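Side-chain contacts in 6-phosphogluconate dehydratase (PDB 2GP4), which probably catalyses the dehydration of 6-phosphogluconate, a step of the Entner-Doudoroff pathway, and is modelled here as an apo form without its iron-sulfur cluster: residues 309-314 against 341-346; 365-368 against 372-375; 376-381 against 417-422; 426-429 against 433-436; 452-455 against 461-464. One frame throughout, in Å; residues are numbered along the deposited sequence.

Overall arrangement
The contacts run in series from a buried helix pair to the ends of two inner strands of the C-terminal sheet. Contacts 2 and 3 share helix 372-383, their centres about 9 Å apart; contact 4, with its centre about 13 Å and 11 Å from theirs, touches both: Leu427 and Thr428 pack on Gly372 and Phe375 of contact 2, and Leu427 O lies 2.6 Å from Ser421 OG of contact 3, a probable hydrogen bond. Contact 1 touches none of the others; contact 4 is nearest, about 17 Å between centres. Gln435 NE2 and Ser455 O, 2.8 Å apart, probably hydrogen-bond contact 4 to contact 5. The absent iron-sulfur cluster's site cannot be assigned to any of the five.

Contact 1: 309-314 against 341-346; sequences NGIVAL and DDFSEL
Ile311 and Phe343 bring helices 304-316 and 340-347 together, with their CA atoms 7.2 Å apart, in the largely helical N-terminal domain. This is a buried helix-helix packing contact without a hydrogen bond between the two segments: one branched side chain meets an aromatic ring and a leucine that lie three residues apart on the other helix. Ile311 does most of the work. With CG1 beside the backbone N (chi1 -63°) and the chain running on straight to CD1, its long branch reaches over one face of the Phe343 ring, crossing that side chain at about a right angle. The methyl CD1 sits 4.1 Å from the ring centroid, 23° off the normal, a CH-pi contact displaced toward the rim at CZ. The short branch behaves differently. CG2 approaches the rim atoms Phe343 CD1 and CE1, at 3.6 Å from each, so the isoleucine spreads along one side of the ring instead of touching at a single point. Helix 322-333 closes in on the same cluster, with Ile327 against Ile311, and Thr324 and Val328 against Phe343. Polar groups of helix 340-347 turn elsewhere; Asp342, for example, forms salt bridges to Arg31 and Arg35 of helix 23-51. Leu346 completes the contact, its methyl CD1 resting 3.8 Å from Ile311 CG2.

Contact 2: 365-368 against 372-375; sequences NHFH and GMAF
The junction between helix 364-370 and helix 372-383 sets the Phe367 ring against Gly372, the residue at which the chain changes course. Gly372 has a positive phi of 71°, a conformation that favours glycine, and a beta carbon there would come tight against His368 CD2. Its amide N makes one weak hydrogen bond to Phe367 O, 3.2 Å long and bent to 129° at the hydrogen. Next to that amide, Gly372 CA lies over one face of the Phe367 ring, 4.2 Å from the centroid and offset toward CE2. The ring gets there because CG is anti to the backbone N (chi1 167°), which swings it toward the next helix. At the ring edge the selenium of Met373, a selenomethionine, stands 4.1 Å from both Phe367 CE2 and CZ, a Met-aromatic contact. A serine in place of Phe367 would probably open a gap over Gly372 and cost the selenium this ring edge, with Phe266 still beside Met373. Around the junction, Met373 also packs on Leu252, Glu255 and Val256 of helix 252-256, while the His368 ring lies nearly parallel to that of Phe266 and touches Glu404 of strand 403-408.

Contact 3: 376-381 against 417-422; sequences LIKELL and GPTVSL
Lys378 and Thr419 make the close part of this surface contact, where helix 372-383 runs past the loop that follows strand 411-416. The lysine leaves the helix nearly straight, its CG anti to the backbone N (chi1 179°), and lays the end of its aliphatic chain obliquely across the threonine methyl. Thr419 CG2 is 3.7 Å from Lys378 CE and 4.1 Å from CD, and this pair is the whole of the close apolar packing. The carbonyl of Pro418 is more distant, 4.2 Å from Lys378 CD. The looser side is watery. At its last torsion (chi4 -77°) the lysine bends, and NZ reaches an ordered water 2.8 Å away. That water is held by three groups: it accepts from NZ and gives one hydrogen to Glu379 OE2 at 2.6 Å and the other to Thr419 O at 3.0 Å. No direct hydrogen bond joins 376-381 to 417-422, so between these two segments the water supplies the polar link. Each charged end has a further partner: Lys378 NZ forms a salt bridge with Asp382, one turn further along the helix, and Glu379 OE1 accepts from the backbone N of Val430, further along the same loop. Accepting from Lys378 NZ and donating both hydrogens to oxygens, the water bridges a lysine and a glutamate, which probably carry opposite charges, to the Thr419 carbonyl.

Contact 4: 426-429 against 433-436; sequences VLTS and PFQN
Thr428 and Phe434 supply the apolar part of the contact. The ring lies with one face under the threonine, CB standing 4.1 Å above its plane toward the CE2 rim, while the methyl CG2 is off-centre, 4.3 Å from the centroid in a CH-pi contact. Placed between backbone N and carbonyl carbon (chi1 -158° for OG1), that methyl also presses on the incoming chain, 3.4 Å from Pro433 CA and 3.6 Å from the amide N of Phe434. At the ring's edge the neighbours are backbone atoms: Val426 O lies near the ring plane, 3.6 Å from Phe434 CE2, and Leu427 N is 4.1 Å from CZ. Replacing Phe434 by an alanine would probably open a gap beneath Thr428 and leave the Val426 and Leu427 backbone without the ring edge that packs there. Hydrogen bonds run outside this packing. The hydroxyl of Thr428 is bonded to Thr432 O, inside the bend that links the two segments, and nothing across the segments themselves is hydrogen-bonded. Backbone bonds go instead to a neighbouring stretch, from Val426 to Arg355, Thr428 to Leu353 and Gln435 to Leu352, and Phe434 also touches Arg355. The arrangement is a compact bend in the long irregular connection between strands 411-416 and 440-445, its two limbs meeting through the Phe434 ring against the Val426 and Leu427 backbone and its own backbone hydrogen-bonded to another loop.

Contact 5: 452-455 against 461-464; sequences IKVS and HRVV
Arg462 NE donates a hydrogen bond to the carbonyl of Val457, in the link between the two segments, and the guanidinium lies against Val454, with NH2 3.1 Å from Val454 O. The contact belongs to the mixed eight-stranded sheet of the C-terminal domain, at the end of strand 448-453 and the start of strand 463-471. These two are not neighbours in the sheet: strands 541-546, 524-528 and 490-494 stand between them, so the contact joins the two ends of the short connection 454-462. Arg462 leaves the backbone with CG beside the N (chi1 -75°) and is then extended from CG to NE, enough to carry its flat head across to Val454 at about a right angle to that side chain. One face of the guanidinium rests on the valine, with Val454 CB 3.7 Å above the plane and offset toward NE. Thus the arginine offers a planar surface to an aliphatic one while NE donates to Val457 O. Ala568, just past strand 563-567, joins the site, its backbone bonded to that of Arg462, and Ala568 is also touched by the Val454 side chain. Elsewhere Val454 is paired through its backbone with Gly439, just before strand 440-445. On the guanidinium, the valine's methyl CG2 adds a last approach, 4.1 Å from Arg462 CZ.

Contact 1: 309-314 against 341-346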
loop_
_atom_site.group_PDB
_atom_site.type_symbol
_atom_site.label_atom_id
_atom_site.label_comp_id
_atom_site.label_asym_id
_atom_site.label_seq_id
_atom_site.Cartn_x
_atom_site.Cartn_y
_atom_site.Cartn_z
ATOM N N ASN A 309 5.478 -5.708 9.847
ATOM C CA ASN A 309 6.453 -6.140 8.849
ATOM C C ASN A 309 6.125 -5.594 7.460
ATOM O O ASN A 309 7.017 -5.158 6.726
ATOM C CB ASN A 309 6.562 -7.679 8.809
ATOM C CG ASN A 309 7.420 -8.256 9.956
ATOM O OD1 ASN A 309 7.919 -7.522 10.814
ATOM N ND2 ASN A 309 7.593 -9.583 9.958
ATOM N N GLY A 310 4.839 -5.615 7.116
ATOM C CA GLY A 310 4.366 -5.107 5.837
ATOM C C GLY A 310 4.596 -3.621 5.718
ATOM O O GLY A 310 4.992 -3.136 4.661
ATOM N N ILE A 311 4.358 -2.897 6.808
ATOM C CA ILE A 311 4.563 -1.455 6.831
ATOM C C ILE A 311 6.041 -1.087 6.665
ATOM O O ILE A 311 6.368 -0.193 5.879
ATOM C CB ILE A 311 3.983 -0.804 8.105
ATOM C CG1 ILE A 311 2.462 -0.990 8.161
ATOM C CG2 ILE A 311 4.349 0.685 8.162
ATOM C CD1 ILE A 311 1.815 -0.486 9.473
ATOM N N VAL A 312 6.932 -1.763 7.396
ATOM C CA VAL A 312 8.362 -1.412 7.317
ATOM C C VAL A 312 8.942 -1.709 5.921
ATOM O O VAL A 312 9.781 -0.957 5.421
ATOM C CB VAL A 312 9.251 -1.999 8.482
ATOM C CG1 VAL A 312 8.481 -2.096 9.800
ATOM C CG2 VAL A 312 9.842 -3.325 8.114
ATOM N N ALA A 313 8.465 -2.785 5.296
ATOM C CA ALA A 313 8.854 -3.135 3.931
ATOM C C ALA A 313 8.330 -2.109 2.930
ATOM O O ALA A 313 9.030 -1.744 1.987
ATOM C CB ALA A 313 8.349 -4.505 3.575
ATOM N N LEU A 314 7.091 -1.667 3.140
ATOM C CA LEU A 314 6.526 -0.547 2.393
ATOM C C LEU A 314 7.397 0.703 2.520
ATOM O O LEU A 314 7.625 1.404 1.534
ATOM C CB LEU A 314 5.102 -0.263 2.878
ATOM C CG LEU A 314 4.183 0.748 2.181
ATOM C CD1 LEU A 314 4.408 2.181 2.668
ATOM C CD2 LEU A 314 4.267 0.648 0.661
ATOM N N ASP A 341 -0.105 7.498 13.316
ATOM C CA ASP A 341 0.967 7.596 14.312
ATOM C C ASP A 341 1.908 6.396 14.199
ATOM O O ASP A 341 3.116 6.530 14.400
ATOM C CB ASP A 341 0.405 7.671 15.727
ATOM C CG ASP A 341 -0.558 8.823 15.918
ATOM O OD1 ASP A 341 -1.780 8.581 15.882
ATOM O OD2 ASP A 341 -0.099 9.963 16.122
ATOM N N ASP A 342 1.352 5.223 13.883
ATOM C CA ASP A 342 2.164 4.035 13.650
ATOM C C ASP A 342 3.083 4.233 12.450
ATOM O O ASP A 342 4.275 3.977 12.543
ATOM C CB ASP A 342 1.298 2.790 13.444
ATOM C CG ASP A 342 0.314 2.555 14.585
ATOM O OD1 ASP A 342 0.632 2.875 15.755
ATOM O OD2 ASP A 342 -0.786 2.038 14.299
ATOM N N PHE A 343 2.524 4.707 11.336
ATOM C CA PHE A 343 3.281 4.874 10.092
ATOM C C PHE A 343 4.406 5.892 10.246
ATOM O O PHE A 343 5.549 5.630 9.862
ATOM C CB PHE A 343 2.356 5.286 8.939
ATOM C CG PHE A 343 1.597 4.142 8.329
ATOM C CD1 PHE A 343 2.149 3.396 7.292
ATOM C CD2 PHE A 343 0.326 3.815 8.782
ATOM C CE1 PHE A 343 1.452 2.338 6.725
ATOM C CE2 PHE A 343 -0.381 2.761 8.215
ATOM C CZ PHE A 343 0.184 2.022 7.187
ATOM N N SER A 344 4.060 7.040 10.825
ATOM C CA SER A 344 4.957 8.178 10.974
ATOM C C SER A 344 6.124 7.857 11.907
ATOM O O SER A 344 7.266 8.218 11.622
ATOM C CB SER A 344 4.166 9.391 11.488
ATOM O OG SER A 344 4.954 10.561 11.549
ATOM N N GLU A 345 5.836 7.159 13.003
ATOM C CA GLU A 345 6.865 6.806 13.984
ATOM C C GLU A 345 7.741 5.637 13.527
ATOM O O GLU A 345 8.934 5.589 13.844
ATOM C CB GLU A 345 6.254 6.588 15.382
ATOM C CG GLU A 345 5.780 7.907 16.006
ATOM C CD GLU A 345 4.830 7.763 17.190
ATOM O OE1 GLU A 345 4.664 6.643 17.725
ATOM O OE2 GLU A 345 4.252 8.804 17.594
ATOM N N LEU A 346 7.159 4.713 12.767
ATOM C CA LEU A 346 7.933 3.634 12.153
ATOM C C LEU A 346 8.871 4.178 11.093
ATOM O O LEU A 346 10.029 3.750 11.003
ATOM C CB LEU A 346 7.027 2.566 11.540
ATOM C CG LEU A 346 6.373 1.600 12.528
ATOM C CD1 LEU A 346 5.319 0.767 11.844
ATOM C CD2 LEU A 346 7.411 0.712 13.222
#

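Contact 2: 365-368 against 372-375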
loop_
_atom_site.group_PDB
_atom_site.type_symbol
_atom_site.label_atom_id
_atom_site.label_comp_id
_atom_site.label_asym_id
_atom_site.label_seq_id
_atom_site.Cartn_x
_atom_site.Cartn_y
_atom_site.Cartn_z
ATOM N N ASN A 365 12.270 -5.904 -12.170
ATOM C CA ASN A 365 13.242 -6.931 -12.564
ATOM C C ASN A 365 14.692 -6.521 -12.289
ATOM O O ASN A 365 15.522 -7.362 -11.931
ATOM C CB ASN A 365 13.062 -7.311 -14.038
ATOM C CG ASN A 365 11.701 -7.937 -14.320
ATOM O OD1 ASN A 365 11.388 -9.029 -13.833
ATOM N ND2 ASN A 365 10.887 -7.246 -15.111
ATOM N N HIS A 366 14.976 -5.228 -12.460
ATOM C CA HIS A 366 16.272 -4.629 -12.138
ATOM C C HIS A 366 16.498 -4.677 -10.624
ATOM O O HIS A 366 17.598 -4.991 -10.160
ATOM C CB HIS A 366 16.297 -3.170 -12.617
ATOM C CG HIS A 366 17.666 -2.562 -12.688
ATOM N ND1 HIS A 366 18.700 -2.933 -11.854
ATOM C CD2 HIS A 366 18.159 -1.580 -13.479
ATOM C CE1 HIS A 366 19.773 -2.220 -12.139
ATOM N NE2 HIS A 366 19.473 -1.391 -13.121
ATOM N N PHE A 367 15.448 -4.353 -9.870
ATOM C CA PHE A 367 15.451 -4.458 -8.415
ATOM C C PHE A 367 15.784 -5.882 -7.974
ATOM O O PHE A 367 16.614 -6.084 -7.083
ATOM C CB PHE A 367 14.096 -4.010 -7.848
ATOM C CG PHE A 367 13.888 -4.356 -6.402
ATOM C CD1 PHE A 367 14.548 -3.658 -5.399
ATOM C CD2 PHE A 367 13.013 -5.375 -6.041
ATOM C CE1 PHE A 367 14.349 -3.975 -4.057
ATOM C CE2 PHE A 367 12.808 -5.699 -4.700
ATOM C CZ PHE A 367 13.478 -4.993 -3.709
ATOM N N HIS A 368 15.141 -6.856 -8.617
ATOM C CA HIS A 368 15.316 -8.264 -8.285
ATOM C C HIS A 368 16.716 -8.772 -8.624
ATOM O O HIS A 368 17.322 -9.483 -7.834
ATOM C CB HIS A 368 14.249 -9.113 -8.975
ATOM C CG HIS A 368 14.399 -10.582 -8.729
ATOM N ND1 HIS A 368 14.837 -11.457 -9.698
ATOM C CD2 HIS A 368 14.179 -11.327 -7.620
ATOM C CE1 HIS A 368 14.874 -12.679 -9.198
ATOM N NE2 HIS A 368 14.477 -12.628 -7.939
ATOM N N GLY A 372 17.045 -8.101 -4.689
ATOM C CA GLY A 372 15.619 -8.371 -4.505
ATOM C C GLY A 372 15.133 -8.440 -3.069
ATOM O O GLY A 372 15.782 -7.923 -2.156
HETATM N N MSE A 373 13.980 -9.081 -2.883
HETATM C CA MSE A 373 13.355 -9.230 -1.574
HETATM C C MSE A 373 14.180 -10.076 -0.608
HETATM O O MSE A 373 14.165 -9.826 0.594
HETATM C CB MSE A 373 11.937 -9.816 -1.698
HETATM C CG MSE A 373 10.892 -8.870 -2.279
HETATM SE SE MSE A 373 10.855 -7.113 -1.426
HETATM C CE MSE A 373 10.199 -7.636 0.334
ATOM N N ALA A 374 14.895 -11.071 -1.128
ATOM C CA ALA A 374 15.747 -11.916 -0.288
ATOM C C ALA A 374 16.857 -11.112 0.392
ATOM O O ALA A 374 17.214 -11.385 1.542
ATOM C CB ALA A 374 16.329 -13.077 -1.088
ATOM N N PHE A 375 17.396 -10.126 -0.323
ATOM C CA PHE A 375 18.396 -9.228 0.255
ATOM C C PHE A 375 17.756 -8.235 1.226
ATOM O O PHE A 375 18.224 -8.077 2.350
ATOM C CB PHE A 375 19.179 -8.489 -0.835
ATOM C CG PHE A 375 20.145 -7.472 -0.301
ATOM C CD1 PHE A 375 21.389 -7.859 0.184
ATOM C CD2 PHE A 375 19.810 -6.124 -0.278
ATOM C CE1 PHE A 375 22.287 -6.919 0.681
ATOM C CE2 PHE A 375 20.700 -5.177 0.217
ATOM C CZ PHE A 375 21.946 -5.577 0.696
#

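Contact 3: 376-381 against 417-422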
loop_
_atom_site.group_PDB
_atom_site.type_symbol
_atom_site.label_atom_id
_atom_site.label_comp_id
_atom_site.label_asym_id
_atom_site.label_seq_id
_atom_site.Cartn_x
_atom_site.Cartn_y
_atom_site.Cartn_z
ATOM N N LEU A 376 16.691 -7.571 0.778
ATOM C CA LEU A 376 15.994 -6.574 1.583
ATOM C C LEU A 376 15.544 -7.162 2.917
ATOM O O LEU A 376 15.718 -6.545 3.967
ATOM C CB LEU A 376 14.772 -6.041 0.830
ATOM C CG LEU A 376 14.110 -4.782 1.390
ATOM C CD1 LEU A 376 14.317 -3.639 0.423
ATOM C CD2 LEU A 376 12.631 -5.022 1.611
ATOM N N ILE A 377 14.968 -8.360 2.860
ATOM C CA ILE A 377 14.425 -9.012 4.050
ATOM C C ILE A 377 15.531 -9.448 5.009
ATOM O O ILE A 377 15.364 -9.337 6.216
ATOM C CB ILE A 377 13.437 -10.151 3.680
ATOM C CG1 ILE A 377 12.127 -9.541 3.157
ATOM C CG2 ILE A 377 13.158 -11.063 4.871
ATOM C CD1 ILE A 377 11.129 -10.544 2.614
ATOM N N LYS A 378 16.664 -9.902 4.480
ATOM C CA LYS A 378 17.801 -10.259 5.330
ATOM C C LYS A 378 18.338 -9.039 6.085
ATOM O O LYS A 378 18.556 -9.101 7.300
ATOM C CB LYS A 378 18.919 -10.925 4.526
ATOM C CG LYS A 378 20.133 -11.297 5.373
ATOM C CD LYS A 378 21.340 -11.671 4.533
ATOM C CE LYS A 378 22.483 -12.139 5.421
ATOM N NZ LYS A 378 23.161 -10.995 6.079
ATOM N N GLU A 379 18.531 -7.940 5.356
ATOM C CA GLU A 379 18.988 -6.674 5.928
ATOM C C GLU A 379 18.082 -6.172 7.047
ATOM O O GLU A 379 18.561 -5.807 8.128
ATOM C CB GLU A 379 19.104 -5.604 4.843
ATOM C CG GLU A 379 20.308 -5.770 3.944
ATOM C CD GLU A 379 21.607 -5.500 4.671
ATOM O OE1 GLU A 379 21.762 -4.384 5.212
ATOM O OE2 GLU A 379 22.470 -6.404 4.705
ATOM N N LEU A 380 16.776 -6.156 6.789
ATOM C CA LEU A 380 15.832 -5.661 7.778
ATOM C C LEU A 380 15.779 -6.583 9.002
ATOM O O LEU A 380 15.777 -6.105 10.141
ATOM C CB LEU A 380 14.452 -5.438 7.154
ATOM C CG LEU A 380 14.381 -4.366 6.057
ATOM C CD1 LEU A 380 13.077 -4.487 5.281
ATOM C CD2 LEU A 380 14.566 -2.947 6.610
ATOM N N LEU A 381 15.762 -7.892 8.754
ATOM C CA LEU A 381 15.917 -8.898 9.801
ATOM C C LEU A 381 17.177 -8.678 10.648
ATOM O O LEU A 381 17.088 -8.590 11.876
ATOM C CB LEU A 381 15.923 -10.305 9.195
ATOM C CG LEU A 381 14.740 -11.273 9.365
ATOM C CD1 LEU A 381 13.494 -10.621 9.947
ATOM C CD2 LEU A 381 14.416 -12.015 8.071
ATOM N N GLY A 417 19.763 -16.690 -0.494
ATOM C CA GLY A 417 19.759 -15.445 -1.248
ATOM C C GLY A 417 21.030 -14.642 -1.033
ATOM O O GLY A 417 21.856 -14.999 -0.185
ATOM N N PRO A 418 21.193 -13.544 -1.794
ATOM C CA PRO A 418 22.381 -12.676 -1.723
ATOM C C PRO A 418 22.541 -11.923 -0.394
ATOM O O PRO A 418 21.552 -11.678 0.305
ATOM C CB PRO A 418 22.164 -11.690 -2.870
ATOM C CG PRO A 418 20.686 -11.698 -3.111
ATOM C CD PRO A 418 20.218 -13.073 -2.797
ATOM N N THR A 419 23.785 -11.569 -0.065
ATOM C CA THR A 419 24.118 -10.850 1.170
ATOM C C THR A 419 24.684 -9.467 0.857
ATOM O O THR A 419 24.848 -8.630 1.750
ATOM C CB THR A 419 25.165 -11.613 2.019
ATOM O OG1 THR A 419 26.355 -11.818 1.246
ATOM C CG2 THR A 419 24.621 -12.959 2.497
ATOM N N VAL A 420 24.989 -9.244 -0.415
ATOM C CA VAL A 420 25.479 -7.960 -0.891
ATOM C C VAL A 420 24.623 -7.530 -2.080
ATOM O O VAL A 420 24.157 -8.371 -2.851
ATOM C CB VAL A 420 27.013 -8.015 -1.245
ATOM C CG1 VAL A 420 27.321 -9.102 -2.270
ATOM C CG2 VAL A 420 27.531 -6.659 -1.728
ATOM N N SER A 421 24.387 -6.227 -2.210
ATOM C CA SER A 421 23.701 -5.704 -3.386
ATOM C C SER A 421 24.693 -5.586 -4.536
ATOM O O SER A 421 25.830 -5.157 -4.341
ATOM C CB SER A 421 23.071 -4.338 -3.094
ATOM O OG SER A 421 22.442 -3.810 -4.249
ATOM N N LEU A 422 24.254 -5.967 -5.732
ATOM C CA LEU A 422 25.068 -5.819 -6.934
ATOM C C LEU A 422 24.906 -4.446 -7.585
ATOM O O LEU A 422 25.651 -4.102 -8.501
ATOM C CB LEU A 422 24.737 -6.911 -7.955
ATOM C CG LEU A 422 25.100 -8.365 -7.664
ATOM C CD1 LEU A 422 24.620 -9.205 -8.817
ATOM C CD2 LEU A 422 26.600 -8.548 -7.462
HETATM O O HOH W 1 23.069 -8.876 4.205
#

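Contact 4: 426-429 against 433-436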
loop_
_atom_site.group_PDB
_atom_site.type_symbol
_atom_site.label_atom_id
_atom_site.label_comp_id
_atom_site.label_asym_id
_atom_site.label_seq_id
_atom_site.Cartn_x
_atom_site.Cartn_y
_atom_site.Cartn_z
ATOM N N VAL A 426 20.249 1.092 -7.019
ATOM C CA VAL A 426 18.881 0.572 -7.026
ATOM C C VAL A 426 18.504 -0.032 -5.674
ATOM O O VAL A 426 17.398 0.183 -5.174
ATOM C CB VAL A 426 18.680 -0.488 -8.141
ATOM C CG1 VAL A 426 17.294 -1.117 -8.057
ATOM C CG2 VAL A 426 18.910 0.123 -9.515
ATOM N N LEU A 427 19.432 -0.787 -5.091
ATOM C CA LEU A 427 19.189 -1.496 -3.844
ATOM C C LEU A 427 20.387 -1.373 -2.911
ATOM O O LEU A 427 21.534 -1.533 -3.334
ATOM C CB LEU A 427 18.883 -2.963 -4.134
ATOM C CG LEU A 427 18.631 -3.935 -2.983
ATOM C CD1 LEU A 427 17.488 -3.494 -2.095
ATOM C CD2 LEU A 427 18.346 -5.301 -3.574
ATOM N N THR A 428 20.122 -1.100 -1.638
ATOM C CA THR A 428 21.203 -0.814 -0.713
ATOM C C THR A 428 21.040 -1.495 0.649
ATOM O O THR A 428 19.940 -1.920 1.019
ATOM C CB THR A 428 21.422 0.719 -0.580
ATOM O OG1 THR A 428 22.748 0.980 -0.112
ATOM C CG2 THR A 428 20.406 1.348 0.347
ATOM N N SER A 429 22.148 -1.598 1.379
ATOM C CA SER A 429 22.160 -2.157 2.730
ATOM C C SER A 429 21.698 -1.106 3.726
ATOM O O SER A 429 21.746 0.091 3.426
ATOM C CB SER A 429 23.575 -2.593 3.093
ATOM O OG SER A 429 24.429 -1.466 3.117
ATOM N N PRO A 433 22.289 3.487 3.627
ATOM C CA PRO A 433 21.028 3.552 2.887
ATOM C C PRO A 433 20.907 4.790 1.989
ATOM O O PRO A 433 21.708 5.717 2.109
ATOM C CB PRO A 433 19.993 3.616 4.006
ATOM C CG PRO A 433 20.688 4.388 5.090
ATOM C CD PRO A 433 22.156 4.058 4.984
ATOM N N PHE A 434 19.915 4.810 1.103
ATOM C CA PHE A 434 19.602 6.034 0.356
ATOM C C PHE A 434 19.204 7.167 1.308
ATOM O O PHE A 434 19.615 8.314 1.124
ATOM C CB PHE A 434 18.502 5.794 -0.685
ATOM C CG PHE A 434 18.905 4.858 -1.786
ATOM C CD1 PHE A 434 19.889 5.219 -2.701
ATOM C CD2 PHE A 434 18.302 3.612 -1.909
ATOM C CE1 PHE A 434 20.267 4.348 -3.714
ATOM C CE2 PHE A 434 18.671 2.737 -2.923
ATOM C CZ PHE A 434 19.652 3.103 -3.826
ATOM N N GLN A 435 18.398 6.824 2.314
ATOM C CA GLN A 435 18.018 7.730 3.401
ATOM C C GLN A 435 17.817 6.893 4.658
ATOM O O GLN A 435 17.380 5.744 4.570
ATOM C CB GLN A 435 16.728 8.472 3.066
ATOM C CG GLN A 435 16.879 9.542 1.996
ATOM C CD GLN A 435 15.559 10.122 1.556
ATOM O OE1 GLN A 435 14.581 10.114 2.301
ATOM N NE2 GLN A 435 15.520 10.632 0.342
ATOM N N ASN A 436 18.128 7.456 5.824
ATOM C CA ASN A 436 18.012 6.694 7.069
ATOM C C ASN A 436 16.596 6.641 7.662
ATOM O O ASN A 436 16.422 6.305 8.840
ATOM C CB ASN A 436 19.031 7.173 8.110
ATOM C CG ASN A 436 18.671 8.509 8.719
ATOM O OD1 ASN A 436 17.751 9.192 8.261
ATOM N ND2 ASN A 436 19.408 8.900 9.757
#

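Contact 5: 452-455 against 461-464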
loop_
_atom_site.group_PDB
_atom_site.type_symbol
_atom_site.label_atom_id
_atom_site.label_comp_id
_atom_site.label_asym_id
_atom_site.label_seq_id
_atom_site.Cartn_x
_atom_site.Cartn_y
_atom_site.Cartn_z
ATOM N N ILE A 452 2.273 13.192 4.564
ATOM C CA ILE A 452 3.169 13.806 3.593
ATOM C C ILE A 452 4.383 12.906 3.359
ATOM O O ILE A 452 4.931 12.338 4.313
ATOM C CB ILE A 452 3.613 15.251 4.036
ATOM C CG1 ILE A 452 4.460 15.933 2.950
ATOM C CG2 ILE A 452 4.352 15.227 5.383
ATOM C CD1 ILE A 452 4.543 17.452 3.075
ATOM N N LYS A 453 4.770 12.763 2.088
ATOM C CA LYS A 453 6.056 12.177 1.732
ATOM C C LYS A 453 7.099 13.262 1.505
ATOM O O LYS A 453 6.961 14.099 0.602
ATOM C CB LYS A 453 5.955 11.279 0.497
ATOM C CG LYS A 453 5.429 9.869 0.781
ATOM C CD LYS A 453 6.235 9.095 1.832
ATOM C CE LYS A 453 7.651 8.781 1.368
ATOM N NZ LYS A 453 7.694 8.010 0.094
ATOM N N VAL A 454 8.140 13.239 2.331
ATOM C CA VAL A 454 9.193 14.248 2.279
ATOM C C VAL A 454 10.487 13.697 1.678
ATOM O O VAL A 454 11.488 14.407 1.596
ATOM C CB VAL A 454 9.464 14.880 3.676
ATOM C CG1 VAL A 454 8.256 15.677 4.137
ATOM C CG2 VAL A 454 9.832 13.818 4.715
ATOM N N SER A 455 10.443 12.434 1.257
ATOM C CA SER A 455 11.597 11.716 0.718
ATOM C C SER A 455 12.312 12.408 -0.441
ATOM O O SER A 455 13.543 12.360 -0.527
ATOM C CB SER A 455 11.172 10.323 0.275
ATOM O OG SER A 455 10.960 9.498 1.398
ATOM N N HIS A 461 12.480 23.121 1.243
ATOM C CA HIS A 461 11.092 23.137 0.767
ATOM C C HIS A 461 10.095 22.411 1.682
ATOM O O HIS A 461 8.938 22.229 1.299
ATOM C CB HIS A 461 10.993 22.556 -0.660
ATOM C CG HIS A 461 11.773 23.316 -1.692
ATOM N ND1 HIS A 461 12.531 22.689 -2.658
ATOM C CD2 HIS A 461 11.915 24.646 -1.908
ATOM C CE1 HIS A 461 13.103 23.597 -3.429
ATOM N NE2 HIS A 461 12.749 24.793 -2.993
ATOM N N ARG A 462 10.531 22.009 2.878
ATOM C CA ARG A 462 9.680 21.228 3.793
ATOM C C ARG A 462 8.764 22.067 4.684
ATOM O O ARG A 462 7.909 21.524 5.391
ATOM C CB ARG A 462 10.520 20.260 4.644
ATOM C CG ARG A 462 11.015 19.042 3.869
ATOM C CD ARG A 462 11.840 18.095 4.723
ATOM N NE ARG A 462 12.483 17.082 3.887
ATOM C CZ ARG A 462 13.260 16.095 4.332
ATOM N NH1 ARG A 462 13.515 15.956 5.628
ATOM N NH2 ARG A 462 13.781 15.236 3.468
ATOM N N VAL A 463 8.943 23.385 4.650
ATOM C CA VAL A 463 8.087 24.317 5.386
ATOM C C VAL A 463 7.597 25.402 4.429
ATOM O O VAL A 463 8.402 26.147 3.875
ATOM C CB VAL A 463 8.841 24.979 6.584
ATOM C CG1 VAL A 463 7.936 25.957 7.327
ATOM C CG2 VAL A 463 9.387 23.925 7.542
ATOM N N VAL A 464 6.283 25.475 4.227
ATOM C CA VAL A 464 5.682 26.527 3.415
ATOM C C VAL A 464 4.518 27.173 4.158
ATOM O O VAL A 464 3.568 26.495 4.562
ATOM C CB VAL A 464 5.200 26.026 2.020
ATOM C CG1 VAL A 464 4.478 27.145 1.247
ATOM C CG2 VAL A 464 6.361 25.480 1.193
#